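Local atomic coordinates of alginate lyase (Chitinophaga sp. MD30, PDB entry 6KCW), a protein that cleaves the polysaccharide alginate, probably by beta-elimination, as a bacterial member of polysaccharide lyase family 36. Residues L74-R79 against V92-S97; T115-W120 against T210-R215. One frame throughout, in Å; residues are numbered along the deposited sequence.

Interaction 1: L74-R79 against V92-S97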
loop_
_atom_site.group_PDB
_atom_site.type_symbol
_atom_site.label_atom_id
_atom_site.label_comp_id
_atom_site.label_asym_id
_atom_site.label_seq_id
_atom_site.Cartn_x
_atom_site.Cartn_y
_atom_site.Cartn_z
ATOM N N LEU A 74 0.603 3.447 10.128
ATOM C CA LEU A 74 1.722 2.526 9.992
ATOM C C LEU A 74 2.932 3.290 9.478
ATOM O O LEU A 74 2.820 4.422 8.995
ATOM C CB LEU A 74 1.381 1.320 9.088
ATOM C CG LEU A 74 0.796 1.465 7.681
ATOM C CD1 LEU A 74 1.871 1.831 6.658
ATOM C CD2 LEU A 74 0.117 0.171 7.280
ATOM N N ASP A 75 4.092 2.657 9.614
ATOM C CA ASP A 75 5.374 3.186 9.167
ATOM C C ASP A 75 6.186 2.038 8.589
ATOM O O ASP A 75 6.127 0.911 9.087
ATOM C CB ASP A 75 6.189 3.841 10.316
ATOM C CG ASP A 75 5.776 5.277 10.597
ATOM O OD1 ASP A 75 4.775 5.488 11.325
ATOM O OD2 ASP A 75 6.455 6.202 10.096
ATOM N N TYR A 76 6.952 2.333 7.549
ATOM C CA TYR A 76 7.835 1.351 6.942
ATOM C C TYR A 76 8.821 2.102 6.071
ATOM O O TYR A 76 8.617 3.275 5.736
ATOM C CB TYR A 76 7.069 0.313 6.108
ATOM C CG TYR A 76 6.365 0.899 4.900
ATOM C CD1 TYR A 76 5.066 1.371 5.000
ATOM C CD2 TYR A 76 7.009 0.994 3.671
ATOM C CE1 TYR A 76 4.419 1.908 3.907
ATOM C CE2 TYR A 76 6.380 1.543 2.588
ATOM C CZ TYR A 76 5.082 1.996 2.711
ATOM O OH TYR A 76 4.436 2.537 1.628
ATOM N N ASP A 77 9.898 1.415 5.718
ATOM C CA ASP A 77 10.849 1.916 4.745
ATOM C C ASP A 77 10.711 1.115 3.469
ATOM O O ASP A 77 10.349 -0.064 3.494
ATOM C CB ASP A 77 12.289 1.827 5.257
ATOM C CG ASP A 77 12.527 2.738 6.424
ATOM O OD1 ASP A 77 12.066 3.899 6.359
ATOM O OD2 ASP A 77 13.149 2.289 7.410
ATOM N N VAL A 78 10.995 1.767 2.357
ATOM C CA VAL A 78 10.895 1.127 1.059
ATOM C C VAL A 78 12.020 1.654 0.188
ATOM O O VAL A 78 12.387 2.831 0.270
ATOM C CB VAL A 78 9.511 1.360 0.419
ATOM C CG1 VAL A 78 9.173 2.838 0.392
ATOM C CG2 VAL A 78 9.475 0.754 -0.973
ATOM N N ARG A 79 12.608 0.758 -0.602
ATOM C CA ARG A 79 13.707 1.074 -1.500
ATOM C C ARG A 79 13.499 0.300 -2.791
ATOM O O ARG A 79 13.253 -0.909 -2.752
ATOM C CB ARG A 79 15.053 0.696 -0.870
ATOM C CG ARG A 79 16.254 1.462 -1.408
ATOM C CD ARG A 79 17.425 0.523 -1.660
ATOM N NE ARG A 79 17.533 -0.508 -0.634
ATOM C CZ ARG A 79 18.013 -1.726 -0.862
ATOM N NH1 ARG A 79 18.410 -2.062 -2.089
ATOM N NH2 ARG A 79 18.074 -2.613 0.126
ATOM N N VAL A 92 2.715 -0.179 -4.150
ATOM C CA VAL A 92 3.911 -0.369 -3.332
ATOM C C VAL A 92 3.543 -0.138 -1.871
ATOM O O VAL A 92 2.682 0.676 -1.554
ATOM C CB VAL A 92 5.051 0.581 -3.787
ATOM C CG1 VAL A 92 4.641 2.044 -3.630
ATOM C CG2 VAL A 92 6.345 0.295 -3.033
ATOM N N GLY A 93 4.192 -0.880 -0.978
ATOM C CA GLY A 93 4.118 -0.599 0.446
ATOM C C GLY A 93 2.792 -0.957 1.103
ATOM O O GLY A 93 1.924 -1.602 0.537
ATOM N N PHE A 94 2.651 -0.481 2.332
ATOM C CA PHE A 94 1.594 -0.898 3.239
ATOM C C PHE A 94 0.542 0.192 3.364
ATOM O O PHE A 94 0.873 1.354 3.615
ATOM C CB PHE A 94 2.188 -1.236 4.608
ATOM C CG PHE A 94 3.083 -2.451 4.587
ATOM C CD1 PHE A 94 4.402 -2.347 4.189
ATOM C CD2 PHE A 94 2.590 -3.697 4.946
ATOM C CE1 PHE A 94 5.221 -3.466 4.162
ATOM C CE2 PHE A 94 3.400 -4.818 4.924
ATOM C CZ PHE A 94 4.715 -4.711 4.525
ATOM N N GLY A 95 -0.721 -0.188 3.166
ATOM C CA GLY A 95 -1.840 0.713 3.316
ATOM C C GLY A 95 -2.988 0.092 4.088
ATOM O O GLY A 95 -2.810 -0.903 4.798
ATOM N N PHE A 96 -4.181 0.667 3.945
ATOM C CA PHE A 96 -5.343 0.255 4.717
ATOM C C PHE A 96 -6.549 0.160 3.806
ATOM O O PHE A 96 -6.594 0.774 2.736
ATOM C CB PHE A 96 -5.642 1.231 5.864
ATOM C CG PHE A 96 -4.566 1.274 6.921
ATOM C CD1 PHE A 96 -4.472 0.268 7.873
ATOM C CD2 PHE A 96 -3.654 2.319 6.966
ATOM C CE1 PHE A 96 -3.483 0.302 8.849
ATOM C CE2 PHE A 96 -2.666 2.364 7.946
ATOM C CZ PHE A 96 -2.585 1.358 8.891
ATOM N N SER A 97 -7.536 -0.616 4.257
ATOM C CA SER A 97 -8.797 -0.779 3.558
ATOM C C SER A 97 -9.951 -0.647 4.539
ATOM O O SER A 97 -10.006 -1.364 5.542
ATOM C CB SER A 97 -8.881 -2.137 2.896
ATOM O OG SER A 97 -9.139 -3.070 3.919
HETATM O O HOH W 1 1.990 2.759 1.840
#

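Interaction 2: T115-W120 against T210-R215. With PO4 (phosphate ion), chain B.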
loop_
_atom_site.group_PDB
_atom_site.type_symbol
_atom_site.label_atom_id
_atom_site.label_comp_id
_atom_site.label_asym_id
_atom_site.label_seq_id
_atom_site.Cartn_x
_atom_site.Cartn_y
_atom_site.Cartn_z
ATOM N N THR A 115 -9.967 2.280 -0.106
ATOM C CA THR A 115 -8.612 1.948 0.335
ATOM C C THR A 115 -7.719 3.181 0.323
ATOM O O THR A 115 -7.918 4.114 -0.460
ATOM C CB THR A 115 -7.920 0.888 -0.528
ATOM O OG1 THR A 115 -8.030 1.252 -1.911
ATOM C CG2 THR A 115 -8.491 -0.493 -0.266
ATOM N N LEU A 116 -6.708 3.153 1.197
ATOM C CA LEU A 116 -5.603 4.101 1.197
ATOM C C LEU A 116 -4.370 3.268 0.846
ATOM O O LEU A 116 -3.857 2.530 1.689
ATOM C CB LEU A 116 -5.480 4.790 2.558
ATOM C CG LEU A 116 -4.806 6.162 2.757
ATOM C CD1 LEU A 116 -4.821 6.557 4.229
ATOM C CD2 LEU A 116 -3.374 6.176 2.215
ATOM N N ARG A 117 -3.919 3.351 -0.405
ATOM C CA ARG A 117 -2.674 2.719 -0.834
ATOM C C ARG A 117 -1.795 3.763 -1.510
ATOM O O ARG A 117 -2.169 4.935 -1.643
ATOM C CB ARG A 117 -2.919 1.530 -1.782
ATOM C CG ARG A 117 -3.687 0.388 -1.146
ATOM C CD ARG A 117 -4.108 -0.673 -2.174
ATOM N NE ARG A 117 -4.745 -0.088 -3.344
ATOM C CZ ARG A 117 -4.992 -0.750 -4.469
ATOM N NH1 ARG A 117 -4.668 -2.032 -4.587
ATOM N NH2 ARG A 117 -5.565 -0.128 -5.485
ATOM N N MET A 118 -0.610 3.325 -1.941
ATOM C CA MET A 118 0.368 4.209 -2.557
ATOM C C MET A 118 0.936 3.546 -3.801
ATOM O O MET A 118 1.068 2.318 -3.864
ATOM C CB MET A 118 1.517 4.572 -1.578
ATOM C CG MET A 118 2.468 5.665 -2.098
ATOM S SD MET A 118 3.768 6.164 -0.940
ATOM C CE MET A 118 4.778 4.667 -0.910
ATOM N N MET A 119 1.276 4.373 -4.790
ATOM C CA MET A 119 1.845 3.896 -6.040
ATOM C C MET A 119 3.137 4.636 -6.346
ATOM O O MET A 119 3.385 5.733 -5.843
ATOM C CB MET A 119 0.893 4.095 -7.222
ATOM C CG MET A 119 -0.394 3.333 -7.144
ATOM S SD MET A 119 -1.288 3.537 -8.696
ATOM C CE MET A 119 -0.175 2.871 -9.935
ATOM N N TRP A 120 3.965 4.016 -7.184
ATOM C CA TRP A 120 4.916 4.766 -7.985
ATOM C C TRP A 120 4.346 4.878 -9.397
ATOM O O TRP A 120 3.452 4.120 -9.787
ATOM C CB TRP A 120 6.306 4.115 -7.969
ATOM C CG TRP A 120 6.498 3.045 -8.971
ATOM C CD1 TRP A 120 7.006 3.187 -10.227
ATOM C CD2 TRP A 120 6.196 1.655 -8.811
ATOM N NE1 TRP A 120 7.031 1.971 -10.867
ATOM C CE2 TRP A 120 6.536 1.013 -10.021
ATOM C CE3 TRP A 120 5.661 0.891 -7.767
ATOM C CZ2 TRP A 120 6.367 -0.360 -10.213
ATOM C CZ3 TRP A 120 5.497 -0.472 -7.958
ATOM C CH2 TRP A 120 5.851 -1.082 -9.172
ATOM N N THR A 210 -3.279 -3.440 3.849
ATOM C CA THR A 210 -2.911 -3.904 2.524
ATOM C C THR A 210 -1.399 -3.926 2.380
ATOM O O THR A 210 -0.708 -2.991 2.785
ATOM C CB THR A 210 -3.500 -3.010 1.436
ATOM O OG1 THR A 210 -2.986 -1.683 1.579
ATOM C CG2 THR A 210 -5.034 -2.977 1.515
ATOM N N PHE A 211 -0.890 -5.001 1.795
ATOM C CA PHE A 211 0.524 -5.124 1.430
ATOM C C PHE A 211 0.541 -5.484 -0.049
ATOM O O PHE A 211 0.603 -6.661 -0.418
ATOM C CB PHE A 211 1.243 -6.156 2.284
ATOM C CG PHE A 211 2.697 -6.298 1.952
ATOM C CD1 PHE A 211 3.408 -5.225 1.427
ATOM C CD2 PHE A 211 3.360 -7.507 2.149
ATOM C CE1 PHE A 211 4.750 -5.356 1.113
ATOM C CE2 PHE A 211 4.703 -7.643 1.837
ATOM C CZ PHE A 211 5.396 -6.569 1.313
ATOM N N HIS A 212 0.453 -4.463 -0.896
ATOM C CA HIS A 212 0.329 -4.653 -2.335
ATOM C C HIS A 212 1.620 -4.219 -3.014
ATOM O O HIS A 212 2.030 -3.056 -2.889
ATOM C CB HIS A 212 -0.873 -3.880 -2.886
ATOM C CG HIS A 212 -2.193 -4.419 -2.428
ATOM N ND1 HIS A 212 -3.392 -3.973 -2.929
ATOM C CD2 HIS A 212 -2.499 -5.369 -1.513
ATOM C CE1 HIS A 212 -4.383 -4.619 -2.342
ATOM N NE2 HIS A 212 -3.867 -5.468 -1.474
ATOM N N THR A 213 2.268 -5.167 -3.701
ATOM C CA THR A 213 3.446 -4.912 -4.531
ATOM C C THR A 213 3.182 -5.553 -5.885
ATOM O O THR A 213 3.423 -6.751 -6.060
ATOM C CB THR A 213 4.714 -5.475 -3.919
ATOM O OG1 THR A 213 4.814 -5.066 -2.547
ATOM C CG2 THR A 213 5.934 -4.971 -4.687
ATOM N N PHE A 214 2.680 -4.765 -6.836
ATOM C CA PHE A 214 2.396 -5.293 -8.164
ATOM C C PHE A 214 2.371 -4.156 -9.176
ATOM O O PHE A 214 2.171 -2.987 -8.829
ATOM C CB PHE A 214 1.084 -6.079 -8.179
ATOM C CG PHE A 214 -0.154 -5.240 -7.969
ATOM C CD1 PHE A 214 -0.593 -4.924 -6.688
ATOM C CD2 PHE A 214 -0.914 -4.813 -9.062
ATOM C CE1 PHE A 214 -1.758 -4.188 -6.502
ATOM C CE2 PHE A 214 -2.068 -4.069 -8.887
ATOM C CZ PHE A 214 -2.494 -3.756 -7.605
ATOM N N ARG A 215 2.611 -4.519 -10.432
ATOM C CA ARG A 215 2.552 -3.580 -11.540
ATOM C C ARG A 215 1.122 -3.475 -12.066
ATOM O O ARG A 215 0.380 -4.462 -12.096
ATOM C CB ARG A 215 3.492 -4.005 -12.668
ATOM C CG ARG A 215 4.966 -3.988 -12.315
ATOM C CD ARG A 215 5.820 -4.070 -13.571
ATOM N NE ARG A 215 7.226 -4.257 -13.258
ATOM C CZ ARG A 215 8.115 -3.273 -13.128
ATOM N NH1 ARG A 215 7.755 -2.004 -13.292
ATOM N NH2 ARG A 215 9.369 -3.562 -12.836
HETATM P P PO4 B . -6.734 -0.416 -9.449
HETATM O O1 PO4 B . -6.298 -1.382 -8.376
HETATM O O2 PO4 B . -7.544 -1.163 -10.487
HETATM O O3 PO4 B . -5.542 0.159 -10.181
HETATM O O4 PO4 B . -7.616 0.679 -8.830
#

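Interaction 1: L74-R79 against V92-S97
Leu74 sits between Phe94 and Phe96, one methyl branch bridging the two aromatic side chains. Its CD2 comes within 3.7 Å of Phe94 CB and within 3.4 Å of Phe96 CZ, while CD1 lies 3.2 Å from Phe94 O. Leucine suits this place because its branching lets CD2 wedge between Phe94 CB and the Phe96 ring while CD1 packs on the Phe94 backbone. Next along the strand, Tyr76 turns a ring face to Phe94 in an edge-to-face (T-shaped) pair, centroids 5.4 Å apart and planes at 61°. Phe94 CD1 stands over that face, offset toward the rim. With CG of Tyr76 between its backbone N and carbonyl carbon (chi1 65°), the ring extends across to the bend at Gly93, whose CA is 3.4 Å from Tyr76 OH. Glycine fits here, its phi being positive (73°). A modelled water lies between Tyr76 OH and Phe94 O, but at 2.5 Å from each the bridge is doubtful. Beyond, Val78 CG2 meets Val92 CG2. Here strand 71-80 of one sheet packs through side chains on strand 94-99 of the other and on the corner at Gly93 that precedes it, the hydrophobic interior of a concanavalin-like beta sandwich.

Interaction 2: T115-W120 against T210-R215
Thr210 meets Arg117 from the flank: its OG1 lies 3.5 Å from Arg117 CG, a van der Waals contact in which the threonine hydroxyl borders the CG and CD methylenes at the root of the long arginine chain. His212 provides the polar centre. Arg117 NH1 donates to His212 ND1 over 2.9 Å with an N-H...N angle of 156°. The imidazole nitrogen lies in the guanidinium plane and NH1 lies in the ring plane, yet the two planes stand 84° apart, so donor and acceptor meet edge to edge without stacking. A bend in the arginine chain (chi3 -49°) turns the guanidinium into this position. At its other end the imidazole is fixed by a bond between NE2 and Asn63 OD1. Phe214 brings its ring rim up to the same guanidinium, CE1 lying 4.1 Å from Arg117 NH1. With Arg215 the strand reaches Trp120: NH1 approaches the indole edge at CZ2 (3.8 Å), and the flat groups are nearly perpendicular. The polar ends of this pair are bound elsewhere, Arg215 NH1 to Asp85 O and Trp120 NE1 to Trp86 O. Arg117 NH2 is directed at a phosphate ion, probably from the crystallisation liquor, donating to O1 in a nearly straight bond of 3.2 Å; Lys91 NZ and Tyr133 OH bind the same ion. An arginine steadied by a histidine and holding an anion with a lysine and a tyrosine suggests a pocket suited to negative groups, consistent with a place for alginate carboxylates.

Interactions 1 and 2 lie with their centres about 8 Å apart and share the sheet containing strands 94-99, 113-122 and 206-215. Strand 94-99 joins them: Gly95 O accepts a probable hydrogen bond from Thr210 N at 2.7 Å, and Phe96 O another from Leu116 N at 2.8 Å. Strands 89-92 and 94-99 lie between 113-122 and 206-215, so interaction 2 is made by side chains reaching across them. On the core side, Phe94 CE2 packs 3.4 Å from Phe211 CG. Arg117 and His212 point out of the other face, where the phosphate sits. The side chain of Tyr76, in interaction 1, is about 10 Å from the bound calcium ion.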